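Local coordinates for protein uroporphyrinogen III synthase (Thermus thermophilus, PDB 1WCW) that probably catalyses the closure of linear hydroxymethylbilane to uroporphyrinogen III, the ring-forming step of tetrapyrrole biosynthesis, at residues F63-G68 with R103-A108; V71-E76 with M161-L166; Y139-P144 with A191-E196; D185-V190 with E196-G201; A218-V221 with T225-A228. All blocks are in the same frame, centred on the assembly; numbering follows the deposited sequence.

In the fold
The chain folds into two alpha/beta domains, each built round its own sheet. Contacts 1 and 2 belong to the six-stranded mixed sheet. Contacts 4 and 5, their centres about 9 Å apart, belong to the five-stranded parallel sheet, where strands 186-189 and 217-221 are neighbours. Contact 3, near the chain's centre, bridges the domains by joining the loop after strand 132-137 to helix 192-201, which also serves contact 4. Its centre is about 18 Å from that of contact 1 and about 12 Å from contact 4's. Along the chain contact 2 interleaves with contacts 1 and 3, and contact 3 with contact 4, while contact 5 comes last. Strand 155-167 of contact 2 also reaches toward the second domain.

Contact 1. Residues F63-G68 with R103-A108; sequences FLATTG and RALKEA
Leu105 splits its two methyls between two side chains of strand 62-65, and this makes the close-packed part of the contact. CD1 rests against Ala65 CB at 4.0 Å, while CD2 of the same leucine comes to 4.1 Å from Phe63 CE2, meeting the ring obliquely. CG of Leu105 is anti to the carbonyl carbon (chi1 -77°), which carries the branched end out from the helix toward Phe63 and Ala65. The phenylalanine comes to meet it with its ring swung anti to its own backbone N (chi1 178°). The preceding residue, Ala104, points its methyl at the start of helix 68-80. Its CB lies 3.6 Å from Gly68 O and 3.7 Å from Gly68 CA; the CA atoms of Gly68 and Ala104, 5.0 Å apart, mark the closest backbone approach. Everything that touches here is buried. The solvent side of the helix carries Arg103, Lys106 and Glu107, which do not touch residues 63-68, although Glu107 forms a salt bridge with Arg72 of helix 68-80. Val71 and Leu74 from that helix pack on Ala65 and Phe63 as well. Two helices thus share one face of a strand, the apolar helix-on-sheet layering typical of an alpha/beta domain with parallel central strands.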
# COMPACT_ATOMS: atom_id res chain seq x y z
N PHE A 63 -13.96 1.37 -14.24
CA PHE A 63 -13.78 1.22 -12.80
C PHE A 63 -12.34 0.79 -12.56
O PHE A 63 -11.87 -0.20 -13.07
CB PHE A 63 -14.74 0.15 -12.23
CG PHE A 63 -14.57 -0.07 -10.73
CD1 PHE A 63 -14.98 0.90 -9.81
CD2 PHE A 63 -13.94 -1.21 -10.26
CE1 PHE A 63 -14.73 0.71 -8.40
CE2 PHE A 63 -13.71 -1.39 -8.90
CZ PHE A 63 -14.08 -0.45 -7.99
N LEU A 64 -11.64 1.55 -11.74
CA LEU A 64 -10.26 1.29 -11.42
C LEU A 64 -10.11 0.97 -9.91
O LEU A 64 -10.34 1.88 -9.03
CB LEU A 64 -9.39 2.47 -11.83
CG LEU A 64 -7.86 2.23 -11.98
CD1 LEU A 64 -7.31 3.45 -12.69
CD2 LEU A 64 -7.14 1.99 -10.66
N ALA A 65 -9.78 -0.27 -9.61
CA ALA A 65 -9.57 -0.71 -8.24
C ALA A 65 -8.09 -0.67 -7.90
O ALA A 65 -7.30 -1.23 -8.66
CB ALA A 65 -10.06 -2.18 -8.09
N THR A 66 -7.77 -0.13 -6.73
CA THR A 66 -6.40 -0.08 -6.30
C THR A 66 -6.10 -1.06 -5.22
O THR A 66 -4.93 -1.53 -5.16
CB THR A 66 -6.00 1.33 -5.83
OG1 THR A 66 -6.86 1.77 -4.75
CG2 THR A 66 -6.07 2.34 -6.97
N THR A 67 -7.05 -1.46 -4.38
CA THR A 67 -6.78 -2.41 -3.33
C THR A 67 -7.90 -3.43 -3.17
O THR A 67 -9.09 -3.18 -3.52
CB THR A 67 -6.55 -1.73 -1.98
OG1 THR A 67 -7.76 -1.08 -1.53
CG2 THR A 67 -5.46 -0.66 -2.07
N GLY A 68 -7.54 -4.62 -2.64
CA GLY A 68 -8.54 -5.66 -2.42
C GLY A 68 -9.48 -5.23 -1.34
O GLY A 68 -10.70 -5.45 -1.47
N ARG A 103 -7.74 -10.01 -7.26
CA ARG A 103 -8.34 -11.17 -6.63
C ARG A 103 -9.69 -10.81 -6.02
O ARG A 103 -10.66 -11.60 -6.11
CB ARG A 103 -7.40 -11.65 -5.56
CG ARG A 103 -6.08 -12.21 -6.04
CD ARG A 103 -5.06 -12.29 -4.88
NE ARG A 103 -3.72 -12.55 -5.42
CZ ARG A 103 -2.57 -12.42 -4.77
NH1 ARG A 103 -2.56 -12.02 -3.49
NH2 ARG A 103 -1.43 -12.69 -5.41
N ALA A 104 -9.80 -9.63 -5.38
CA ALA A 104 -11.07 -9.24 -4.80
C ALA A 104 -12.12 -9.10 -5.88
O ALA A 104 -13.25 -9.49 -5.69
CB ALA A 104 -10.94 -7.97 -4.02
N LEU A 105 -11.79 -8.53 -7.04
CA LEU A 105 -12.77 -8.44 -8.12
C LEU A 105 -13.18 -9.85 -8.62
O LEU A 105 -14.37 -10.09 -8.81
CB LEU A 105 -12.17 -7.60 -9.27
CG LEU A 105 -12.17 -6.06 -9.00
CD1 LEU A 105 -11.32 -5.36 -10.09
CD2 LEU A 105 -13.61 -5.50 -9.04
N LYS A 106 -12.20 -10.73 -8.79
CA LYS A 106 -12.50 -12.10 -9.26
C LYS A 106 -13.43 -12.80 -8.26
O LYS A 106 -14.39 -13.44 -8.65
CB LYS A 106 -11.21 -12.88 -9.40
CG LYS A 106 -10.40 -12.47 -10.58
CD LYS A 106 -10.73 -13.32 -11.78
CE LYS A 106 -9.77 -13.00 -12.93
NZ LYS A 106 -9.88 -13.95 -14.12
N GLU A 107 -13.15 -12.67 -6.97
CA GLU A 107 -13.99 -13.29 -5.93
C GLU A 107 -15.41 -12.73 -5.93
O GLU A 107 -16.35 -13.39 -5.52
CB GLU A 107 -13.33 -13.15 -4.57
CG GLU A 107 -12.09 -14.06 -4.41
CD GLU A 107 -11.27 -13.81 -3.12
OE1 GLU A 107 -10.28 -14.57 -2.87
OE2 GLU A 107 -11.60 -12.86 -2.34
N ALA A 108 -15.60 -11.49 -6.39
CA ALA A 108 -16.92 -10.90 -6.46
C ALA A 108 -17.65 -11.25 -7.78
O ALA A 108 -18.76 -10.81 -8.00
CB ALA A 108 -16.79 -9.35 -6.31

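Contact 2. Residues V71-E76 with M161-L166; sequences VRDLLE and MPYRHL
Asp73 and Pro162 meet through their aliphatic parts. The aspartate CB comes up to the CB-CG edge of the proline ring, near its plane, 3.6 Å from Pro162 CB and 4.0 Å from Pro162 CG, so the apolar stem of an acidic residue does the packing. Pro162 CB also comes up to the helix backbone, 4.3 Å from Leu74 N, and Tyr49 touches the same proline from a nearby loop. The contact therefore sets a side of helix 68-80 against the point where strand 155-167 is interrupted before it resumes at Tyr163. That long strand pairs antiparallel with 39-43, Pro162 bonding through its backbone to Val44. Its continuation beyond Tyr163 heads for the other domain, in keeping with the two-stranded connection known from this enzyme family. The second kind of interaction is between the carboxylate and the tyrosine. Asp73 OD1 lies 3.5 Å from Tyr163 CD1, placed obliquely to the ring, and the carboxylate plane stands at 90° to the ring plane. Here OD1 meets a ring carbon in a van der Waals approach; the carboxylate also has a salt bridge to Lys43 NZ from the paired strand. Tyr163 has chi1 near +71°, with CG between its backbone N and carbonyl carbon, and this rotation brings the CD1 side of the ring to Asp73 OD1. The far end of the ring is held by a polar bond, Tyr163 OH to Thr67 OG1, just ahead of the helix that carries Asp73.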
# COMPACT_ATOMS: atom_id res chain seq x y z
N VAL A 71 -12.07 -2.80 -2.73
CA VAL A 71 -13.11 -3.43 -3.52
C VAL A 71 -14.15 -4.03 -2.54
O VAL A 71 -15.38 -3.83 -2.70
CB VAL A 71 -12.50 -4.52 -4.40
CG1 VAL A 71 -13.62 -5.42 -4.99
CG2 VAL A 71 -11.64 -3.89 -5.51
N ARG A 72 -13.70 -4.78 -1.54
CA ARG A 72 -14.63 -5.42 -0.62
C ARG A 72 -15.43 -4.38 0.14
O ARG A 72 -16.68 -4.52 0.26
CB ARG A 72 -13.88 -6.32 0.33
CG ARG A 72 -13.25 -7.48 -0.40
CD ARG A 72 -12.61 -8.57 0.54
NE ARG A 72 -11.86 -9.49 -0.31
CZ ARG A 72 -10.57 -9.37 -0.59
NH1 ARG A 72 -9.97 -10.24 -1.42
NH2 ARG A 72 -9.86 -8.43 0.01
N ASP A 73 -14.76 -3.33 0.63
CA ASP A 73 -15.48 -2.30 1.37
C ASP A 73 -16.53 -1.61 0.49
O ASP A 73 -17.64 -1.28 1.00
CB ASP A 73 -14.54 -1.23 1.94
CG ASP A 73 -13.72 -1.70 3.10
OD1 ASP A 73 -12.85 -0.88 3.48
OD2 ASP A 73 -13.93 -2.83 3.65
N LEU A 74 -16.23 -1.30 -0.77
CA LEU A 74 -17.18 -0.67 -1.60
C LEU A 74 -18.40 -1.55 -1.86
O LEU A 74 -19.53 -1.03 -1.86
CB LEU A 74 -16.48 -0.28 -2.93
CG LEU A 74 -17.32 0.44 -3.94
CD1 LEU A 74 -17.86 1.73 -3.40
CD2 LEU A 74 -16.44 0.75 -5.19
N LEU A 75 -18.19 -2.82 -2.12
CA LEU A 75 -19.31 -3.72 -2.34
C LEU A 75 -20.18 -3.79 -1.05
O LEU A 75 -21.44 -3.77 -1.16
CB LEU A 75 -18.78 -5.12 -2.74
CG LEU A 75 -18.19 -5.11 -4.15
CD1 LEU A 75 -17.51 -6.43 -4.36
CD2 LEU A 75 -19.23 -4.90 -5.19
N GLU A 76 -19.56 -3.82 0.12
CA GLU A 76 -20.32 -3.79 1.36
C GLU A 76 -21.10 -2.49 1.48
O GLU A 76 -22.21 -2.48 1.98
CB GLU A 76 -19.40 -3.89 2.56
CG GLU A 76 -18.77 -5.23 2.80
CD GLU A 76 -17.71 -5.28 3.94
OE1 GLU A 76 -17.04 -6.34 4.04
OE2 GLU A 76 -17.53 -4.31 4.74
N MET A 161 -13.72 6.57 -1.78
CA MET A 161 -12.73 6.30 -0.73
C MET A 161 -13.44 5.63 0.43
O MET A 161 -13.89 6.34 1.40
CB MET A 161 -12.08 7.61 -0.36
CG MET A 161 -10.93 7.42 0.59
SD MET A 161 -10.21 9.02 1.16
CE MET A 161 -9.56 9.59 -0.36
N PRO A 162 -13.40 4.32 0.48
CA PRO A 162 -14.14 3.62 1.57
C PRO A 162 -13.37 3.54 2.89
O PRO A 162 -13.93 3.19 3.97
CB PRO A 162 -14.41 2.25 0.96
CG PRO A 162 -13.31 2.05 -0.08
CD PRO A 162 -12.99 3.42 -0.63
N TYR A 163 -12.08 3.80 2.80
CA TYR A 163 -11.25 3.80 4.01
C TYR A 163 -10.04 4.65 3.73
O TYR A 163 -9.75 5.01 2.57
CB TYR A 163 -10.85 2.39 4.43
CG TYR A 163 -9.84 1.70 3.52
CD1 TYR A 163 -10.23 1.10 2.34
CD2 TYR A 163 -8.50 1.70 3.81
CE1 TYR A 163 -9.32 0.50 1.45
CE2 TYR A 163 -7.57 1.12 2.95
CZ TYR A 163 -7.99 0.51 1.78
OH TYR A 163 -7.08 -0.08 0.92
N ARG A 164 -9.32 4.99 4.78
CA ARG A 164 -8.16 5.84 4.64
C ARG A 164 -6.98 5.34 5.43
O ARG A 164 -7.09 5.04 6.61
CB ARG A 164 -8.41 7.25 5.17
CG ARG A 164 -9.43 8.13 4.49
CD ARG A 164 -9.56 9.41 5.34
NE ARG A 164 -9.51 10.60 4.51
CZ ARG A 164 -9.70 11.82 4.99
NH1 ARG A 164 -9.65 12.87 4.19
NH2 ARG A 164 -9.94 11.96 6.30
N HIS A 165 -5.83 5.28 4.79
CA HIS A 165 -4.56 5.05 5.50
C HIS A 165 -4.07 6.46 5.72
O HIS A 165 -4.08 7.30 4.79
CB HIS A 165 -3.52 4.31 4.62
CG HIS A 165 -3.78 2.88 4.54
ND1 HIS A 165 -3.76 2.14 3.38
CD2 HIS A 165 -4.11 2.01 5.52
CE1 HIS A 165 -4.06 0.89 3.64
NE2 HIS A 165 -4.28 0.78 4.94
N LEU A 166 -3.67 6.76 6.94
CA LEU A 166 -3.11 8.05 7.27
C LEU A 166 -1.82 7.85 7.98
O LEU A 166 -1.58 6.80 8.55
CB LEU A 166 -3.97 8.72 8.31
CG LEU A 166 -5.44 8.93 7.93
CD1 LEU A 166 -6.30 9.25 9.16
CD2 LEU A 166 -5.48 10.03 6.94

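Contact 3. Residues Y139-P144 with A191-E196; sequences YGKPLP and AAIQVE
Across the gap between the two domains, the loop after strand 132-137 meets the beginning of helix 192-201, with Tyr139 and Lys141 on the loop side and Ile193 and Glu196 on the helix side. In relatives the active site is thought to lie in the cleft between the domains, and a glycerol, probably from the crystallisation liquor, lies about 4 Å from the Tyr139 side chain and may mark a pocket. The middle of the contact is one methyl group. Ile193 CD1 comes to the edge of the tyrosine ring, close to its plane, 3.8 Å from Tyr139 CE1. The same Ile193 CD1 lies 4.1 Å from Lys141 CB, so one methyl touches both the ring and the lysine stem. CG1 of the isoleucine is anti to the backbone N (chi1 -158°), which stretches that methyl away from the helix toward the loop. Lys141 is bent at chi2 (86°) and again at chi4, and its chain runs crosswise to Glu196, Lys141 CE being 4.1 Å from Glu196 CB. The charged ends go to other partners. Lys141 NZ makes a salt bridge with Glu200 one turn further on, a polar tie between the same loop and helix, whereas it stays 5.4 Å from Glu196 OE2, which bonds to Trp232 NE1. Tyr139 OH bonds to Arg97. Between these two segments the touching surface is thus apolar, with no directional bond to fix their distance; this would be compatible with some change in domain spacing.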
# COMPACT_ATOMS: atom_id res chain seq x y z
N TYR A 139 -7.64 4.99 -1.22
CA TYR A 139 -7.40 4.51 0.13
C TYR A 139 -6.78 5.59 1.02
O TYR A 139 -6.11 5.27 2.00
CB TYR A 139 -6.54 3.27 0.11
CG TYR A 139 -5.32 3.41 -0.72
CD1 TYR A 139 -4.12 3.94 -0.21
CD2 TYR A 139 -5.32 2.98 -2.07
CE1 TYR A 139 -2.93 4.04 -1.00
CE2 TYR A 139 -4.20 3.07 -2.85
CZ TYR A 139 -2.99 3.60 -2.31
OH TYR A 139 -1.86 3.65 -3.03
N GLY A 140 -7.03 6.84 0.70
CA GLY A 140 -6.60 7.96 1.56
C GLY A 140 -5.39 8.75 1.14
O GLY A 140 -5.16 9.81 1.65
N LYS A 141 -4.59 8.23 0.23
CA LYS A 141 -3.35 8.90 -0.20
C LYS A 141 -3.60 9.39 -1.63
O LYS A 141 -4.14 8.63 -2.46
CB LYS A 141 -2.23 7.88 -0.20
CG LYS A 141 -0.76 8.42 -0.39
CD LYS A 141 -0.20 8.82 0.93
CE LYS A 141 1.32 9.09 0.90
NZ LYS A 141 1.79 9.99 -0.24
N PRO A 142 -3.20 10.61 -1.98
CA PRO A 142 -3.44 11.09 -3.35
C PRO A 142 -2.73 10.20 -4.36
O PRO A 142 -1.63 9.72 -4.13
CB PRO A 142 -2.77 12.47 -3.37
CG PRO A 142 -2.75 12.89 -1.96
CD PRO A 142 -2.70 11.70 -1.08
N LEU A 143 -3.39 10.04 -5.51
CA LEU A 143 -2.79 9.27 -6.63
C LEU A 143 -2.85 10.23 -7.84
O LEU A 143 -3.56 10.04 -8.83
CB LEU A 143 -3.58 8.00 -6.91
CG LEU A 143 -3.58 7.03 -5.76
CD1 LEU A 143 -4.46 5.77 -6.12
CD2 LEU A 143 -2.15 6.56 -5.51
N PRO A 144 -2.05 11.29 -7.80
CA PRO A 144 -2.11 12.25 -8.90
C PRO A 144 -1.75 11.79 -10.29
O PRO A 144 -2.33 12.28 -11.26
CB PRO A 144 -1.22 13.40 -8.40
CG PRO A 144 -0.19 12.69 -7.59
CD PRO A 144 -1.03 11.63 -6.81
N ALA A 191 4.85 -2.36 3.02
CA ALA A 191 4.05 -1.73 1.98
C ALA A 191 4.73 -0.43 1.59
O ALA A 191 5.29 0.27 2.45
CB ALA A 191 2.62 -1.40 2.54
N ALA A 192 4.61 -0.02 0.36
CA ALA A 192 5.18 1.21 -0.09
C ALA A 192 4.67 2.39 0.66
O ALA A 192 5.44 3.33 0.90
CB ALA A 192 4.89 1.39 -1.61
N ILE A 193 3.38 2.39 1.03
CA ILE A 193 2.87 3.56 1.74
C ILE A 193 3.61 3.79 3.08
O ILE A 193 3.70 4.93 3.55
CB ILE A 193 1.33 3.42 1.93
CG1 ILE A 193 0.72 4.81 2.16
CG2 ILE A 193 1.03 2.46 3.07
CD1 ILE A 193 -0.87 4.76 2.14
N GLN A 194 4.16 2.76 3.70
CA GLN A 194 4.89 2.98 4.97
C GLN A 194 6.20 3.74 4.68
O GLN A 194 6.60 4.56 5.49
CB GLN A 194 5.25 1.63 5.58
CG GLN A 194 3.98 0.98 6.12
CD GLN A 194 4.01 -0.50 6.20
OE1 GLN A 194 5.04 -1.10 6.06
NE2 GLN A 194 2.86 -1.10 6.47
N VAL A 195 6.85 3.46 3.54
CA VAL A 195 8.06 4.19 3.16
C VAL A 195 7.65 5.63 2.92
O VAL A 195 8.35 6.52 3.40
CB VAL A 195 8.63 3.59 1.82
CG1 VAL A 195 9.87 4.40 1.41
CG2 VAL A 195 9.03 2.13 2.02
N GLU A 196 6.55 5.88 2.20
CA GLU A 196 6.14 7.23 1.87
C GLU A 196 5.80 7.98 3.13
O GLU A 196 6.25 9.13 3.31
CB GLU A 196 4.93 7.21 0.92
CG GLU A 196 5.09 6.44 -0.40
CD GLU A 196 6.18 6.94 -1.33
OE1 GLU A 196 6.51 6.17 -2.28
OE2 GLU A 196 6.72 8.04 -1.15

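Contact 4. Residues D185-V190 with E196-G201; sequences DALAFV and EFLFEG
Phe189 presents the edge of its ring to a single methyl of Leu198. Leu198 CD2 lies near the ring plane, 3.7 Å from Phe189 CZ and 3.8 Å from Phe189 CE2, so the methyl abuts the ring edge at these two atoms and the leucine crosses the phenylalanine at about a right angle. The same methyl has a second neighbour: Leu187, two residues earlier on the strand and on the same face, reaches it tip to tip, with Leu187 CD2 and Leu198 CD2 4.1 Å apart. Both leucines hold CG anti to the backbone N (chi1 168° for Leu187), and these extended stems bridge a wide separation, the nearest CA atoms, those of Phe189 and Leu198, being 10.1 Å apart. Phe189 gets there by another route: its CG lies anti to the carbonyl carbon, and the ring stands up from the strand beside Leu187. All three touching residues are buried. Around them, helix 169-181 adds Leu175 and Leu179 against Leu187 and Ile172 against Leu198, while Thr225 and Leu229 of helix 223-231 close on Phe189. On the helix itself, the next residue, Phe199, stacks with Trp232. Leu187 and Phe189 on one face of the strand, with the following helix laid over them, form the hydrophobic layer typical of the parallel alpha/beta fold, here in the five-stranded sheet of order 2-1-3-4-5.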
# COMPACT_ATOMS: atom_id res chain seq x y z
N ASP A 185 19.03 -2.22 14.24
CA ASP A 185 19.94 -2.67 13.20
C ASP A 185 19.31 -2.78 11.82
O ASP A 185 20.00 -2.68 10.83
CB ASP A 185 20.49 -4.05 13.57
CG ASP A 185 21.31 -4.01 14.86
OD1 ASP A 185 22.25 -3.19 14.90
OD2 ASP A 185 20.96 -4.73 15.84
N ALA A 186 18.00 -3.00 11.79
CA ALA A 186 17.29 -3.15 10.53
C ALA A 186 15.87 -2.68 10.69
O ALA A 186 15.35 -2.67 11.86
CB ALA A 186 17.31 -4.59 10.06
N LEU A 187 15.22 -2.28 9.58
CA LEU A 187 13.85 -1.80 9.62
C LEU A 187 13.12 -2.46 8.50
O LEU A 187 13.55 -2.33 7.34
CB LEU A 187 13.80 -0.27 9.50
CG LEU A 187 12.42 0.28 9.24
CD1 LEU A 187 11.46 0.04 10.36
CD2 LEU A 187 12.60 1.86 9.06
N ALA A 188 12.01 -3.12 8.81
CA ALA A 188 11.21 -3.81 7.80
C ALA A 188 9.98 -2.99 7.41
O ALA A 188 9.21 -2.57 8.27
CB ALA A 188 10.81 -5.15 8.37
N PHE A 189 9.80 -2.86 6.09
CA PHE A 189 8.63 -2.21 5.48
C PHE A 189 7.87 -3.27 4.72
O PHE A 189 8.45 -4.04 3.95
CB PHE A 189 9.06 -1.13 4.48
CG PHE A 189 9.89 -0.03 5.08
CD1 PHE A 189 11.24 -0.09 5.12
CD2 PHE A 189 9.25 1.12 5.49
CE1 PHE A 189 12.00 1.02 5.59
CE2 PHE A 189 10.01 2.23 5.95
CZ PHE A 189 11.35 2.15 5.98
N VAL A 190 6.57 -3.30 4.93
CA VAL A 190 5.75 -4.26 4.20
C VAL A 190 4.83 -3.67 3.17
O VAL A 190 4.17 -4.39 2.43
CB VAL A 190 4.93 -5.21 5.11
CG1 VAL A 190 5.94 -6.02 5.98
CG2 VAL A 190 4.02 -4.43 5.94
N GLU A 196 6.55 5.88 2.20
CA GLU A 196 6.14 7.23 1.87
C GLU A 196 5.80 7.98 3.13
O GLU A 196 6.25 9.13 3.31
CB GLU A 196 4.93 7.21 0.92
CG GLU A 196 5.09 6.44 -0.40
CD GLU A 196 6.18 6.94 -1.33
OE1 GLU A 196 6.51 6.17 -2.28
OE2 GLU A 196 6.72 8.04 -1.15
N PHE A 197 5.09 7.37 4.08
CA PHE A 197 4.74 8.09 5.31
C PHE A 197 5.96 8.42 6.13
O PHE A 197 6.05 9.52 6.70
CB PHE A 197 3.77 7.27 6.16
CG PHE A 197 2.33 7.22 5.64
CD1 PHE A 197 1.50 6.18 6.05
CD2 PHE A 197 1.80 8.14 4.83
CE1 PHE A 197 0.14 6.11 5.65
CE2 PHE A 197 0.40 8.05 4.45
CZ PHE A 197 -0.38 7.04 4.88
N LEU A 198 6.92 7.48 6.26
CA LEU A 198 8.12 7.79 7.02
C LEU A 198 8.87 8.95 6.43
O LEU A 198 9.23 9.90 7.17
CB LEU A 198 8.97 6.51 7.06
CG LEU A 198 10.30 6.72 7.75
CD1 LEU A 198 10.14 7.13 9.24
CD2 LEU A 198 11.10 5.41 7.72
N PHE A 199 9.15 8.92 5.13
CA PHE A 199 9.92 10.02 4.55
C PHE A 199 9.12 11.28 4.47
O PHE A 199 9.77 12.36 4.66
CB PHE A 199 10.43 9.63 3.16
CG PHE A 199 11.76 8.92 3.20
CD1 PHE A 199 11.86 7.56 3.28
CD2 PHE A 199 12.92 9.69 3.28
CE1 PHE A 199 13.12 6.95 3.42
CE2 PHE A 199 14.18 9.08 3.43
CZ PHE A 199 14.27 7.75 3.49
N GLU A 200 7.81 11.25 4.28
CA GLU A 200 7.04 12.52 4.22
C GLU A 200 6.91 13.10 5.60
O GLU A 200 6.70 14.35 5.69
CB GLU A 200 5.66 12.33 3.60
CG GLU A 200 5.68 11.97 2.11
CD GLU A 200 4.32 11.67 1.54
OE1 GLU A 200 3.34 11.89 2.27
OE2 GLU A 200 4.19 11.20 0.41
N GLY A 201 7.00 12.29 6.65
CA GLY A 201 6.82 12.80 8.00
C GLY A 201 8.08 13.01 8.79
O GLY A 201 7.95 13.46 9.97

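Contact 5. Residues A218-V221 with T225-A228; sequences ALAV and TADA
Val221 O, at the end of its strand, accepts a hydrogen bond from Thr225 OG1 at 3.0 Å. The bond ties strand 217-221 to the first turn of helix 223-231, which follows at once in the beta-alpha-beta unit that returns through strand 238-240. The hydroxyl does not lie on a carbonyl lone pair: it sits above the carbonyl plane, 36° out of it, with a C=O...donor angle of 142°. The bond spans the short connection between strand and helix. Thr225 has OG1 anti to its carbonyl carbon (chi1 -61°), and that rotation leaves CG2 to face the strand. Thr225 CG2 then packs on Ala220 CB at 3.8 Å, while Phe189 of the neighbouring strand and Val195 of helix 192-201 also touch the threonine. Val221 itself turns its side chain to the far side of the sheet, against Leu248 of helix 245-260, so helices cover both faces here. On the near face the alanines permit a close approach, with the CA atoms of Ala220 and Ala226 at 5.4 Å. Ala220 CB touches Ala226 N at 3.7 Å and meets Ala226 CB, methyl to methyl, at 4.0 Å.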
# COMPACT_ATOMS: atom_id res chain seq x y z
N ALA A 218 17.63 -1.43 5.50
CA ALA A 218 16.23 -1.38 5.14
C ALA A 218 15.82 -2.66 4.49
O ALA A 218 16.52 -3.16 3.57
CB ALA A 218 15.99 -0.21 4.23
N LEU A 219 14.73 -3.26 4.95
CA LEU A 219 14.24 -4.52 4.43
C LEU A 219 12.90 -4.25 3.82
O LEU A 219 12.09 -3.51 4.40
CB LEU A 219 14.07 -5.60 5.53
CG LEU A 219 15.24 -5.65 6.52
CD1 LEU A 219 14.94 -6.65 7.62
CD2 LEU A 219 16.52 -6.00 5.86
N ALA A 220 12.64 -4.85 2.64
CA ALA A 220 11.35 -4.58 1.96
C ALA A 220 10.61 -5.86 1.62
O ALA A 220 11.28 -6.76 1.08
CB ALA A 220 11.58 -3.79 0.64
N VAL A 221 9.34 -5.91 1.92
CA VAL A 221 8.50 -7.04 1.47
C VAL A 221 7.80 -6.50 0.23
O VAL A 221 6.93 -5.61 0.34
CB VAL A 221 7.44 -7.39 2.50
CG1 VAL A 221 6.51 -8.53 1.94
CG2 VAL A 221 8.09 -7.87 3.76
N THR A 225 7.38 -2.01 -2.68
CA THR A 225 7.94 -1.41 -1.45
C THR A 225 9.44 -1.10 -1.68
O THR A 225 9.88 0.03 -1.31
CB THR A 225 7.83 -2.41 -0.33
OG1 THR A 225 6.44 -2.72 -0.15
CG2 THR A 225 8.33 -1.77 1.04
N ALA A 226 10.22 -1.96 -2.32
CA ALA A 226 11.59 -1.67 -2.56
C ALA A 226 11.73 -0.49 -3.47
O ALA A 226 12.63 0.36 -3.27
CB ALA A 226 12.25 -2.90 -3.21
N ASP A 227 10.88 -0.35 -4.50
CA ASP A 227 10.98 0.77 -5.40
C ASP A 227 10.62 2.05 -4.70
O ASP A 227 11.21 3.09 -5.04
CB ASP A 227 10.13 0.53 -6.69
CG ASP A 227 10.78 -0.49 -7.65
OD1 ASP A 227 10.06 -1.04 -8.51
OD2 ASP A 227 12.00 -0.72 -7.58
N ALA A 228 9.75 2.06 -3.71
CA ALA A 228 9.47 3.25 -2.98
C ALA A 228 10.72 3.72 -2.21
O ALA A 228 10.99 4.94 -2.16
CB ALA A 228 8.30 3.04 -2.03